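Local coordinates for variant surface glycoprotein MITat 1.13 (Trypanosoma brucei, PDB 6Z8H) that probably forms part of the dense parasite surface coat, whose switching between antigenically distinct versions lets the trypanosome evade the host immune response, at residues Ser50-Gly55 against Ser277-Ser282; Lys190-Gly195 against Ala254-Ser259; Leu197-Ala202 against Arg247-Asn252; Met299-Leu304 against Asp319-Ala324. One frame throughout, in Å; residues are numbered along the deposited sequence.

Contact 1. Residues Ser50-Gly55 against Ser277-Ser282. With SO4 (sulfate ion), chain G.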
loop_
_atom_site.group_PDB
_atom_site.type_symbol
_atom_site.label_atom_id
_atom_site.label_comp_id
_atom_site.label_asym_id
_atom_site.label_seq_id
_atom_site.Cartn_x
_atom_site.Cartn_y
_atom_site.Cartn_z
ATOM N N SER A 50 1.237 9.324 -5.650
ATOM C CA SER A 50 2.216 10.400 -5.648
ATOM C C SER A 50 1.661 11.611 -4.926
ATOM O O SER A 50 2.364 12.232 -4.126
ATOM C CB SER A 50 2.591 10.795 -7.077
ATOM O OG SER A 50 3.798 11.548 -7.080
ATOM N N LYS A 51 0.381 11.939 -5.152
ATOM C CA LYS A 51 -0.219 13.051 -4.416
ATOM C C LYS A 51 -0.365 12.722 -2.934
ATOM O O LYS A 51 -0.193 13.599 -2.078
ATOM C CB LYS A 51 -1.582 13.387 -5.007
ATOM C CG LYS A 51 -1.524 13.994 -6.416
ATOM C CD LYS A 51 -0.802 15.351 -6.488
ATOM C CE LYS A 51 -0.819 15.934 -7.900
ATOM N NZ LYS A 51 0.017 17.151 -8.034
ATOM N N TYR A 52 -0.731 11.484 -2.608
ATOM C CA TYR A 52 -0.819 11.085 -1.210
ATOM C C TYR A 52 0.528 11.252 -0.524
ATOM O O TYR A 52 0.597 11.808 0.586
ATOM C CB TYR A 52 -1.324 9.634 -1.112
ATOM C CG TYR A 52 -1.554 9.179 0.311
ATOM C CD1 TYR A 52 -2.736 9.478 0.975
ATOM C CD2 TYR A 52 -0.594 8.447 0.987
ATOM C CE1 TYR A 52 -2.945 9.090 2.278
ATOM C CE2 TYR A 52 -0.791 8.063 2.293
ATOM C CZ TYR A 52 -1.978 8.357 2.923
ATOM O OH TYR A 52 -2.162 7.954 4.220
ATOM N N ALA A 53 1.615 10.834 -1.180
ATOM C CA ALA A 53 2.954 10.987 -0.614
ATOM C C ALA A 53 3.329 12.453 -0.446
ATOM O O ALA A 53 3.996 12.823 0.526
ATOM C CB ALA A 53 3.973 10.260 -1.495
ATOM N N ASP A 54 2.927 13.287 -1.396
ATOM C CA ASP A 54 3.125 14.715 -1.245
ATOM C C ASP A 54 2.422 15.178 0.014
ATOM O O ASP A 54 2.961 15.974 0.797
ATOM C CB ASP A 54 2.536 15.446 -2.447
ATOM C CG ASP A 54 3.338 15.259 -3.707
ATOM O OD1 ASP A 54 4.509 14.839 -3.628
ATOM O OD2 ASP A 54 2.784 15.536 -4.798
ATOM N N GLY A 55 1.207 14.681 0.242
ATOM C CA GLY A 55 0.493 15.073 1.446
ATOM C C GLY A 55 1.192 14.598 2.710
ATOM O O GLY A 55 1.255 15.323 3.715
ATOM N N SER A 277 -8.136 13.022 -3.615
ATOM C CA SER A 277 -7.003 12.819 -4.503
ATOM C C SER A 277 -5.773 13.618 -4.111
ATOM O O SER A 277 -4.661 13.221 -4.449
ATOM C CB SER A 277 -7.391 13.168 -5.941
ATOM O OG SER A 277 -8.456 12.369 -6.429
ATOM N N THR A 278 -5.925 14.743 -3.421
ATOM C CA THR A 278 -4.796 15.633 -3.144
ATOM C C THR A 278 -4.869 16.092 -1.697
ATOM O O THR A 278 -5.049 17.286 -1.417
ATOM C CB THR A 278 -4.778 16.851 -4.080
ATOM O OG1 THR A 278 -6.031 17.566 -4.030
ATOM C CG2 THR A 278 -4.498 16.466 -5.543
ATOM N N PRO A 279 -4.731 15.170 -0.757
ATOM C CA PRO A 279 -4.823 15.536 0.665
ATOM C C PRO A 279 -3.625 16.333 1.135
ATOM O O PRO A 279 -2.504 16.189 0.667
ATOM C CB PRO A 279 -4.862 14.180 1.378
ATOM C CG PRO A 279 -4.079 13.268 0.445
ATOM C CD PRO A 279 -4.432 13.739 -0.965
ATOM N N CYS A 280 -3.875 17.193 2.128
ATOM C CA CYS A 280 -2.821 17.954 2.803
ATOM C C CYS A 280 -1.969 18.738 1.805
ATOM O O CYS A 280 -0.737 18.665 1.812
ATOM C CB CYS A 280 -1.926 17.071 3.672
ATOM S SG CYS A 280 -0.818 18.183 4.676
ATOM N N SER A 281 -2.633 19.488 0.922
ATOM C CA SER A 281 -1.887 20.280 -0.047
ATOM C C SER A 281 -1.454 21.641 0.494
ATOM O O SER A 281 -0.629 22.300 -0.148
ATOM C CB SER A 281 -2.698 20.501 -1.329
ATOM O OG SER A 281 -3.864 21.265 -1.124
ATOM N N SER A 282 -1.963 22.081 1.656
ATOM C CA SER A 282 -1.692 23.418 2.167
ATOM C C SER A 282 -0.533 23.362 3.153
ATOM O O SER A 282 -0.398 22.393 3.910
ATOM C CB SER A 282 -2.928 23.963 2.877
ATOM O OG SER A 282 -3.988 24.148 1.963
HETATM S S SO4 G . 0.471 5.656 4.982
HETATM O O1 SO4 G . -0.443 5.108 5.947
HETATM O O2 SO4 G . 0.475 7.090 5.088
HETATM O O3 SO4 G . 0.056 5.274 3.659
HETATM O O4 SO4 G . 1.794 5.152 5.235
HETATM O O HOH W 1 -1.795 16.003 -1.978
#
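Lys51 lies along the loop at Ser277 and Thr278; its side chain can be followed outward. Lys51 CB sits 3.1 Å from Ser277 O. Lys51 CG and CD run beside Thr278, each 4.0 Å from Thr278 CG2, with the two side chains pointing the same way. The bend is at CB-CG, chi2 -63°; beyond it the chain runs straight and takes CE and NZ away from the loop. One turn on, Gly55 presents bare backbone. Gly55 CA comes to 3.3 Å from Pro279 O, a CA-H...O contact made possible by the absence of a side chain. No direct hydrogen bond joins the segments. A water bridges them instead, donating to Lys51 O at 2.9 Å and to Pro279 O at 2.7 Å. Elsewhere on the helix, Tyr52 CD1 meets Pro279 CG at 4.1 Å, the side chains crossing at about a right angle. Tyr52 OH donates to sulfate O2 at 2.9 Å, and the sulfur lies in the ring plane, off its edge. The sulfate also binds Arg106, and Tyr52 and Arg106 of the second subunit. Helix 34-75 thus holds the loop after helix 260-273, which a disulfide from Cys280 to Cys98 ties to helix 78-129. Across the contact itself, close approach of apolar and backbone atoms and one shared water do the joining; the ion, probably from the crystallisation liquor, suggests a basic spot between the subunits.

Contact 2. Residues Lys190-Gly195 against Ala254-Ser259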
loop_
_atom_site.group_PDB
_atom_site.type_symbol
_atom_site.label_atom_id
_atom_site.label_comp_id
_atom_site.label_asym_id
_atom_site.label_seq_id
_atom_site.Cartn_x
_atom_site.Cartn_y
_atom_site.Cartn_z
ATOM N N LYS A 190 -10.041 -6.487 -20.639
ATOM C CA LYS A 190 -9.959 -7.849 -20.130
ATOM C C LYS A 190 -9.010 -8.700 -20.964
ATOM O O LYS A 190 -8.376 -9.613 -20.430
ATOM C CB LYS A 190 -11.353 -8.473 -20.141
ATOM C CG LYS A 190 -12.053 -8.537 -18.796
ATOM C CD LYS A 190 -13.421 -9.191 -18.956
ATOM C CE LYS A 190 -13.847 -9.899 -17.690
ATOM N NZ LYS A 190 -15.321 -10.133 -17.634
ATOM N N LEU A 191 -8.872 -8.364 -22.241
ATOM C CA LEU A 191 -7.958 -9.014 -23.185
ATOM C C LEU A 191 -8.291 -10.458 -23.598
ATOM O O LEU A 191 -8.419 -10.740 -24.790
ATOM C CB LEU A 191 -6.500 -8.947 -22.715
ATOM C CG LEU A 191 -6.031 -7.532 -22.328
ATOM C CD1 LEU A 191 -4.636 -7.634 -21.757
ATOM C CD2 LEU A 191 -6.041 -6.587 -23.515
ATOM N N ILE A 192 -8.397 -11.387 -22.655
ATOM C CA ILE A 192 -8.661 -12.795 -22.953
ATOM C C ILE A 192 -9.970 -13.181 -22.280
ATOM O O ILE A 192 -10.117 -13.029 -21.051
ATOM C CB ILE A 192 -7.503 -13.704 -22.501
ATOM C CG1 ILE A 192 -6.228 -13.372 -23.282
ATOM C CG2 ILE A 192 -7.906 -15.155 -22.640
ATOM C CD1 ILE A 192 -4.989 -14.144 -22.820
ATOM N N THR A 193 -10.938 -13.609 -23.092
ATOM C CA THR A 193 -12.176 -14.205 -22.617
ATOM C C THR A 193 -12.413 -15.638 -23.099
ATOM O O THR A 193 -13.283 -16.320 -22.545
ATOM C CB THR A 193 -13.373 -13.352 -23.060
ATOM O OG1 THR A 193 -13.326 -13.139 -24.477
ATOM C CG2 THR A 193 -13.329 -12.021 -22.411
ATOM N N HIS A 194 -11.679 -16.116 -24.106
ATOM C CA HIS A 194 -11.932 -17.416 -24.707
ATOM C C HIS A 194 -10.610 -18.085 -25.029
ATOM O O HIS A 194 -9.639 -17.429 -25.426
ATOM C CB HIS A 194 -12.765 -17.292 -25.989
ATOM C CG HIS A 194 -14.157 -16.813 -25.742
ATOM N ND1 HIS A 194 -14.469 -15.479 -25.629
ATOM C CD2 HIS A 194 -15.316 -17.488 -25.556
ATOM C CE1 HIS A 194 -15.763 -15.348 -25.398
ATOM N NE2 HIS A 194 -16.302 -16.552 -25.359
ATOM N N GLY A 195 -10.617 -19.405 -24.924
ATOM C CA GLY A 195 -9.539 -20.228 -25.422
ATOM C C GLY A 195 -10.031 -20.881 -26.701
ATOM O O GLY A 195 -11.215 -21.166 -26.833
ATOM N N ALA A 254 -12.540 -18.597 -21.030
ATOM C CA ALA A 254 -11.250 -18.393 -20.378
ATOM C C ALA A 254 -11.177 -16.958 -19.854
ATOM O O ALA A 254 -10.299 -16.163 -20.200
ATOM C CB ALA A 254 -10.105 -18.699 -21.340
ATOM N N ASP A 255 -12.120 -16.629 -18.995
ATOM C CA ASP A 255 -12.183 -15.275 -18.383
ATOM C C ASP A 255 -11.222 -15.214 -17.185
ATOM O O ASP A 255 -11.664 -15.533 -16.092
ATOM C CB ASP A 255 -13.603 -14.957 -17.974
ATOM C CG ASP A 255 -13.728 -13.554 -17.441
ATOM O OD1 ASP A 255 -12.726 -12.879 -17.424
ATOM O OD2 ASP A 255 -14.819 -13.128 -17.235
ATOM N N PHE A 256 -9.985 -14.816 -17.415
ATOM C CA PHE A 256 -8.980 -14.808 -16.355
ATOM C C PHE A 256 -9.188 -13.658 -15.380
ATOM O O PHE A 256 -9.125 -13.848 -14.162
ATOM C CB PHE A 256 -7.590 -14.715 -16.964
ATOM C CG PHE A 256 -7.112 -16.017 -17.572
ATOM C CD1 PHE A 256 -6.523 -16.964 -16.764
ATOM C CD2 PHE A 256 -7.254 -16.300 -18.944
ATOM C CE1 PHE A 256 -6.089 -18.185 -17.294
ATOM C CE2 PHE A 256 -6.789 -17.502 -19.473
ATOM C CZ PHE A 256 -6.215 -18.442 -18.640
ATOM N N LEU A 257 -9.435 -12.458 -15.898
ATOM C CA LEU A 257 -9.493 -11.283 -15.030
ATOM C C LEU A 257 -10.806 -11.184 -14.271
ATOM O O LEU A 257 -10.850 -10.588 -13.182
ATOM C CB LEU A 257 -9.312 -10.005 -15.846
ATOM C CG LEU A 257 -7.933 -9.332 -15.856
ATOM C CD1 LEU A 257 -7.884 -8.206 -16.883
ATOM C CD2 LEU A 257 -7.591 -8.850 -14.492
ATOM N N GLY A 258 -11.886 -11.709 -14.824
ATOM C CA GLY A 258 -13.178 -11.508 -14.195
ATOM C C GLY A 258 -13.431 -10.029 -14.011
ATOM O O GLY A 258 -13.268 -9.231 -14.932
ATOM N N SER A 259 -13.818 -9.661 -12.801
ATOM C CA SER A 259 -14.100 -8.273 -12.476
ATOM C C SER A 259 -12.922 -7.577 -11.803
ATOM O O SER A 259 -13.103 -6.486 -11.257
ATOM C CB SER A 259 -15.367 -8.193 -11.631
ATOM O OG SER A 259 -15.213 -8.781 -10.357
HETATM O O HOH W 2 -9.248 -12.055 -18.736
#
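Thr193, which forms a classic beta bulge with His194 opposite Ser229, receives a hydrogen bond from Ala254. The bond from Ala254 N to Thr193 O is 2.8 Å long and nearly straight, 166° at the hydrogen, but the donor stands well above the carbonyl plane. Ala254 CB turns toward the start of strand 194-202 and packs 3.7 Å from Gly195 N. Further along, Lys190 reaches Asp255 with a chain extended beyond CG. Lys190 NZ forms a salt bridge to Asp255 OD2 at 3.1 Å, on the syn side and 19° out of the carboxylate plane. The other oxygen serves an Asx motif: Gly258 N donates to Asp255 OD1 at 3.0 Å from above that plane. Both carboxylate oxygens thus have a partner, within the loop that leads from strand 247-253 into helix 260-273. A water sits between the loops. It donates to Ile192 O at 2.7 Å and to Lys190 O, and accepts from Leu257 N at 2.9 Å. On the apolar side Ile192 CG2 meets the edge of the Phe256 ring in its plane, 3.9 Å from Phe256 CD2. Phe256 also packs on Leu129 of helix 78-129 and on Ile160 of the second subunit.

Contact 3. Residues Leu197-Ala202 against Arg247-Asn252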
loop_
_atom_site.group_PDB
_atom_site.type_symbol
_atom_site.label_atom_id
_atom_site.label_comp_id
_atom_site.label_asym_id
_atom_site.label_seq_id
_atom_site.Cartn_x
_atom_site.Cartn_y
_atom_site.Cartn_z
ATOM N N LEU A 197 -9.400 -23.881 -29.710
ATOM C CA LEU A 197 -8.780 -25.097 -30.191
ATOM C C LEU A 197 -8.506 -24.868 -31.672
ATOM O O LEU A 197 -9.455 -24.744 -32.463
ATOM C CB LEU A 197 -9.732 -26.261 -29.975
ATOM C CG LEU A 197 -9.370 -27.552 -30.703
ATOM C CD1 LEU A 197 -7.961 -28.023 -30.374
ATOM C CD2 LEU A 197 -10.397 -28.634 -30.371
ATOM N N ASP A 198 -7.234 -24.638 -32.013
ATOM C CA ASP A 198 -6.797 -24.475 -33.399
ATOM C C ASP A 198 -6.439 -25.839 -33.971
ATOM O O ASP A 198 -5.783 -26.655 -33.314
ATOM C CB ASP A 198 -5.578 -23.552 -33.501
ATOM C CG ASP A 198 -5.898 -22.109 -33.142
ATOM O OD1 ASP A 198 -7.019 -21.628 -33.459
ATOM O OD2 ASP A 198 -5.008 -21.465 -32.550
ATOM N N ALA A 199 -6.888 -26.101 -35.203
ATOM C CA ALA A 199 -6.673 -27.405 -35.812
ATOM C C ALA A 199 -6.218 -27.245 -37.248
ATOM O O ALA A 199 -6.650 -26.328 -37.953
ATOM C CB ALA A 199 -7.947 -28.245 -35.744
ATOM N N THR A 200 -5.287 -28.114 -37.638
ATOM C CA THR A 200 -4.825 -28.239 -39.025
ATOM C C THR A 200 -4.644 -29.718 -39.337
ATOM O O THR A 200 -3.974 -30.427 -38.576
ATOM C CB THR A 200 -3.464 -27.548 -39.224
ATOM O OG1 THR A 200 -3.503 -26.222 -38.652
ATOM C CG2 THR A 200 -3.071 -27.483 -40.687
ATOM N N CYS A 201 -5.222 -30.175 -40.454
ATOM C CA CYS A 201 -5.070 -31.552 -40.912
ATOM C C CYS A 201 -4.654 -31.582 -42.372
ATOM O O CYS A 201 -4.938 -30.691 -43.183
ATOM C CB CYS A 201 -6.324 -32.383 -40.634
ATOM S SG CYS A 201 -6.199 -34.186 -40.965
ATOM N N ALA A 202 -3.925 -32.604 -42.693
ATOM C CA ALA A 202 -3.483 -32.667 -44.073
ATOM C C ALA A 202 -3.206 -34.120 -44.338
ATOM O O ALA A 202 -2.311 -34.676 -43.705
ATOM C CB ALA A 202 -2.221 -31.840 -44.259
ATOM N N ARG A 247 -7.255 -23.195 -38.399
ATOM C CA ARG A 247 -8.435 -22.446 -37.989
ATOM C C ARG A 247 -8.856 -22.809 -36.568
ATOM O O ARG A 247 -8.627 -23.922 -36.093
ATOM C CB ARG A 247 -9.619 -22.702 -38.933
ATOM C CG ARG A 247 -9.350 -22.308 -40.378
ATOM C CD ARG A 247 -9.214 -20.825 -40.489
ATOM N NE ARG A 247 -9.130 -20.300 -41.862
ATOM C CZ ARG A 247 -8.000 -19.985 -42.483
ATOM N NH1 ARG A 247 -6.826 -20.281 -41.948
ATOM N NH2 ARG A 247 -8.047 -19.438 -43.689
ATOM N N ALA A 248 -9.510 -21.854 -35.914
ATOM C CA ALA A 248 -10.057 -22.062 -34.577
ATOM C C ALA A 248 -11.405 -22.757 -34.726
ATOM O O ALA A 248 -12.383 -22.139 -35.167
ATOM C CB ALA A 248 -10.223 -20.726 -33.853
ATOM N N ILE A 249 -11.456 -24.056 -34.413
ATOM C CA ILE A 249 -12.653 -24.852 -34.670
ATOM C C ILE A 249 -13.558 -25.018 -33.456
ATOM O O ILE A 249 -14.658 -25.573 -33.593
ATOM C CB ILE A 249 -12.303 -26.233 -35.258
ATOM C CG1 ILE A 249 -11.557 -27.099 -34.240
ATOM C CG2 ILE A 249 -11.466 -26.075 -36.530
ATOM C CD1 ILE A 249 -11.343 -28.541 -34.745
ATOM N N HIS A 250 -13.133 -24.579 -32.277
ATOM C CA HIS A 250 -14.006 -24.555 -31.112
ATOM C C HIS A 250 -13.433 -23.555 -30.121
ATOM O O HIS A 250 -12.215 -23.344 -30.070
ATOM C CB HIS A 250 -14.136 -25.929 -30.434
ATOM C CG HIS A 250 -15.240 -25.997 -29.421
ATOM N ND1 HIS A 250 -16.541 -26.307 -29.757
ATOM C CD2 HIS A 250 -15.240 -25.778 -28.085
ATOM C CE1 HIS A 250 -17.297 -26.260 -28.675
ATOM N NE2 HIS A 250 -16.529 -25.960 -27.643
ATOM N N SER A 251 -14.316 -22.950 -29.327
ATOM C CA SER A 251 -13.901 -21.993 -28.314
ATOM C C SER A 251 -14.486 -22.369 -26.961
ATOM O O SER A 251 -15.600 -22.897 -26.879
ATOM C CB SER A 251 -14.349 -20.566 -28.671
ATOM O OG SER A 251 -13.590 -20.045 -29.747
ATOM N N ASN A 252 -13.718 -22.113 -25.907
ATOM C CA ASN A 252 -14.158 -22.330 -24.540
ATOM C C ASN A 252 -13.898 -21.078 -23.723
ATOM O O ASN A 252 -13.074 -20.235 -24.081
ATOM C CB ASN A 252 -13.435 -23.513 -23.896
ATOM C CG ASN A 252 -13.849 -24.832 -24.498
ATOM O OD1 ASN A 252 -14.994 -25.267 -24.353
ATOM N ND2 ASN A 252 -12.932 -25.476 -25.197
#
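Ala199 and Arg247 form an antiparallel hydrogen-bonded pair. Ala199 N donates to Arg247 O at 2.9 Å, and Arg247 N returns a longer bond of 3.2 Å to Ala199 O. Ile249 N donates to Leu197 O at 2.9 Å, while Leu197 N donates to His250 O, also at 2.9 Å. The uneven register is consistent with a bulge at Ile249 and His250. His250 N is buried without a partner. Asp198 and Ala248 pair without hydrogen bonds between them, and there Asp198 CA lies 3.3 Å from Arg247 O in a CA-H...O contact.

Among the side chains, Ile249 CG1 stands between backbone N and carbonyl carbon (chi1 67°). This carries Ile249 CD1 to 3.6 Å from Ala199 CB. Leu197 crosses Ile249 at a slant, CG to CG1 at 4.2 Å. Asp198 OD1 touches Ala248 CB at 3.4 Å, while OD2 bonds to Thr227 on the neighbouring strand.

Strand 247-253 ends the five-stranded sheet within this chain. The second subunit meets it there: Lys149 of that subunit bonds to His250 ND1, and its Phe152 packs on Ile249. Backbone bonds thus fix the edge strand, and its side chains serve both the fold and the dimer.

Contact 4. Residues Met299-Leu304 against Asp319-Ala324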
loop_
_atom_site.group_PDB
_atom_site.type_symbol
_atom_site.label_atom_id
_atom_site.label_comp_id
_atom_site.label_asym_id
_atom_site.label_seq_id
_atom_site.Cartn_x
_atom_site.Cartn_y
_atom_site.Cartn_z
ATOM N N MET A 299 -5.973 38.116 15.232
ATOM C CA MET A 299 -4.780 38.225 16.066
ATOM C C MET A 299 -3.817 39.310 15.591
ATOM O O MET A 299 -3.074 39.847 16.415
ATOM C CB MET A 299 -4.142 36.842 16.255
ATOM C CG MET A 299 -3.021 36.773 17.261
ATOM S SD MET A 299 -3.435 37.391 18.904
ATOM C CE MET A 299 -4.571 36.168 19.527
ATOM N N VAL A 300 -3.826 39.679 14.307
ATOM C CA VAL A 300 -3.117 40.900 13.923
ATOM C C VAL A 300 -3.648 42.101 14.699
ATOM O O VAL A 300 -2.876 42.922 15.214
ATOM C CB VAL A 300 -3.195 41.128 12.402
ATOM C CG1 VAL A 300 -2.712 42.517 12.082
ATOM C CG2 VAL A 300 -2.366 40.080 11.670
ATOM N N ILE A 301 -4.974 42.214 14.810
ATOM C CA ILE A 301 -5.577 43.320 15.557
ATOM C C ILE A 301 -5.204 43.230 17.030
ATOM O O ILE A 301 -4.830 44.222 17.664
ATOM C CB ILE A 301 -7.101 43.291 15.371
ATOM C CG1 ILE A 301 -7.463 43.466 13.894
ATOM C CG2 ILE A 301 -7.753 44.399 16.223
ATOM C CD1 ILE A 301 -8.940 43.316 13.593
ATOM N N LYS A 302 -5.321 42.037 17.605
ATOM C CA LYS A 302 -5.108 41.892 19.037
ATOM C C LYS A 302 -3.654 42.148 19.410
ATOM O O LYS A 302 -3.372 42.804 20.422
ATOM C CB LYS A 302 -5.520 40.476 19.479
ATOM C CG LYS A 302 -7.029 40.199 19.407
ATOM C CD LYS A 302 -7.403 38.751 19.342
ATOM C CE LYS A 302 -7.551 38.108 20.616
ATOM N NZ LYS A 302 -8.518 38.774 21.546
ATOM N N ALA A 303 -2.718 41.606 18.628
ATOM C CA ALA A 303 -1.311 41.563 18.999
ATOM C C ALA A 303 -0.487 42.665 18.358
ATOM O O ALA A 303 0.525 43.069 18.934
ATOM C CB ALA A 303 -0.706 40.201 18.618
ATOM N N LEU A 304 -0.861 43.133 17.161
ATOM C CA LEU A 304 -0.067 44.119 16.443
ATOM C C LEU A 304 -0.700 45.501 16.380
ATOM O O LEU A 304 0.001 46.450 16.021
ATOM C CB LEU A 304 0.252 43.631 15.026
ATOM C CG LEU A 304 1.207 42.435 14.962
ATOM C CD1 LEU A 304 1.279 41.838 13.545
ATOM C CD2 LEU A 304 2.596 42.826 15.431
ATOM N N ASP A 319 -7.434 49.329 6.654
ATOM C CA ASP A 319 -6.139 49.930 6.334
ATOM C C ASP A 319 -5.169 49.598 7.455
ATOM O O ASP A 319 -4.136 49.216 7.118
ATOM C CB ASP A 319 -6.242 51.435 6.144
ATOM C CG ASP A 319 -6.520 51.796 4.711
ATOM O OD1 ASP A 319 -6.529 53.002 4.431
ATOM O OD2 ASP A 319 -6.714 50.867 3.909
ATOM N N GLU A 320 -5.449 49.868 8.723
ATOM C CA GLU A 320 -4.502 49.652 9.809
ATOM C C GLU A 320 -4.092 48.190 9.872
ATOM O O GLU A 320 -2.927 47.886 10.112
ATOM C CB GLU A 320 -5.084 50.115 11.147
ATOM C CG GLU A 320 -5.062 51.624 11.351
ATOM C CD GLU A 320 -3.664 52.155 11.648
ATOM O OE1 GLU A 320 -3.098 51.806 12.710
ATOM O OE2 GLU A 320 -3.134 52.925 10.811
ATOM N N VAL A 321 -5.038 47.283 9.631
ATOM C CA VAL A 321 -4.724 45.854 9.582
ATOM C C VAL A 321 -3.725 45.567 8.469
ATOM O O VAL A 321 -2.745 44.840 8.661
ATOM C CB VAL A 321 -6.013 45.029 9.410
ATOM C CG1 VAL A 321 -5.690 43.567 9.149
ATOM C CG2 VAL A 321 -6.899 45.184 10.636
ATOM N N ASN A 322 -3.944 46.139 7.286
ATOM C CA ASN A 322 -3.024 45.870 6.188
ATOM C C ASN A 322 -1.644 46.453 6.460
ATOM O O ASN A 322 -0.629 45.829 6.132
ATOM C CB ASN A 322 -3.596 46.430 4.893
ATOM C CG ASN A 322 -4.700 45.563 4.332
ATOM O OD1 ASN A 322 -4.566 44.339 4.258
ATOM N ND2 ASN A 322 -5.803 46.193 3.927
ATOM N N ASN A 323 -1.578 47.655 7.039
ATOM C CA ASN A 323 -0.278 48.230 7.375
ATOM C C ASN A 323 0.447 47.392 8.424
ATOM O O ASN A 323 1.675 47.266 8.386
ATOM C CB ASN A 323 -0.454 49.676 7.828
ATOM C CG ASN A 323 -0.686 50.595 6.666
ATOM O OD1 ASN A 323 0.251 51.198 6.151
ATOM N ND2 ASN A 323 -1.936 50.688 6.221
ATOM N N ALA A 324 -0.290 46.855 9.394
ATOM C CA ALA A 324 0.328 45.972 10.382
ATOM C C ALA A 324 0.861 44.689 9.741
ATOM O O ALA A 324 1.982 44.257 10.037
ATOM C CB ALA A 324 -0.685 45.631 11.473
#
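Ile301 and Val321 meet where two helices cross. The segments 299-304 and 319-324 belong to helices 294-304 and 318-329, a steeply crossed helix-loop-helix pair. Their axes approach to 9.8 Å at an angle of 73°, so few side chains can touch. The tight part is wholly aliphatic. Ile301 CG1 lies 3.7 Å from Val321 CG2, the two side chains passing at a slant. Val300 places CG1 anti to its own nitrogen, chi1 168°, which sends this methyl across to Ala324 CB at 3.8 Å. The same methyl lies more loosely, 4.3 Å, from Val321 CG1. Val300 and Val321 are buried, and so is Ile301. The core continues beyond the pair: Ala310 and Ala316 of the connecting loop pack on Ile301, while Pro86 of helix 78-129 and Ile325 pack on Val300.

Packing is looser at Leu304. Leu304 CB and Ala324 CB are 4.2 Å apart, so Ala324 CB is shared by both parts; both residues are partly exposed. Arg82 and Ala328 lie against Leu304 there. On another side of helix 294-304, Met299 and Ala303 turn to the second subunit, where Ala376 and Leu380 of that subunit receive them.

The outer side of helix 318-329 is polar and open to solvent, with Asp319, Glu320 and Asn323 exposed. No hydrogen bond crosses between the segments. On this outer side Asp319 O accepts twice from one residue: Asn323 N donates at 3.0 Å, and Asn323 ND2 comes from above the carbonyl plane at 2.8 Å.

Overall arrangement
The contacts spread along an elongated subunit. Contact 1 lies near the middle, its centre about 10 Å from that of the chain, on long helix 34-75. Contacts 2 and 3 lie toward one end, centres about 19 Å apart. They share strand 194-202 and touch through Gly195 N and Asn252 O. Contact 4 lies toward the other end, its centre about 85 Å from that of contact 3. Along the chain, contact 3 lies within the loop closed by contact 2, and both within that of contact 1; contact 4 follows. The long helices 34-75 and 78-129 run between a sheet-bearing lobe and a helical one, as in other A-type coat proteins. Contacts 2 to 4 also touch the second subunit.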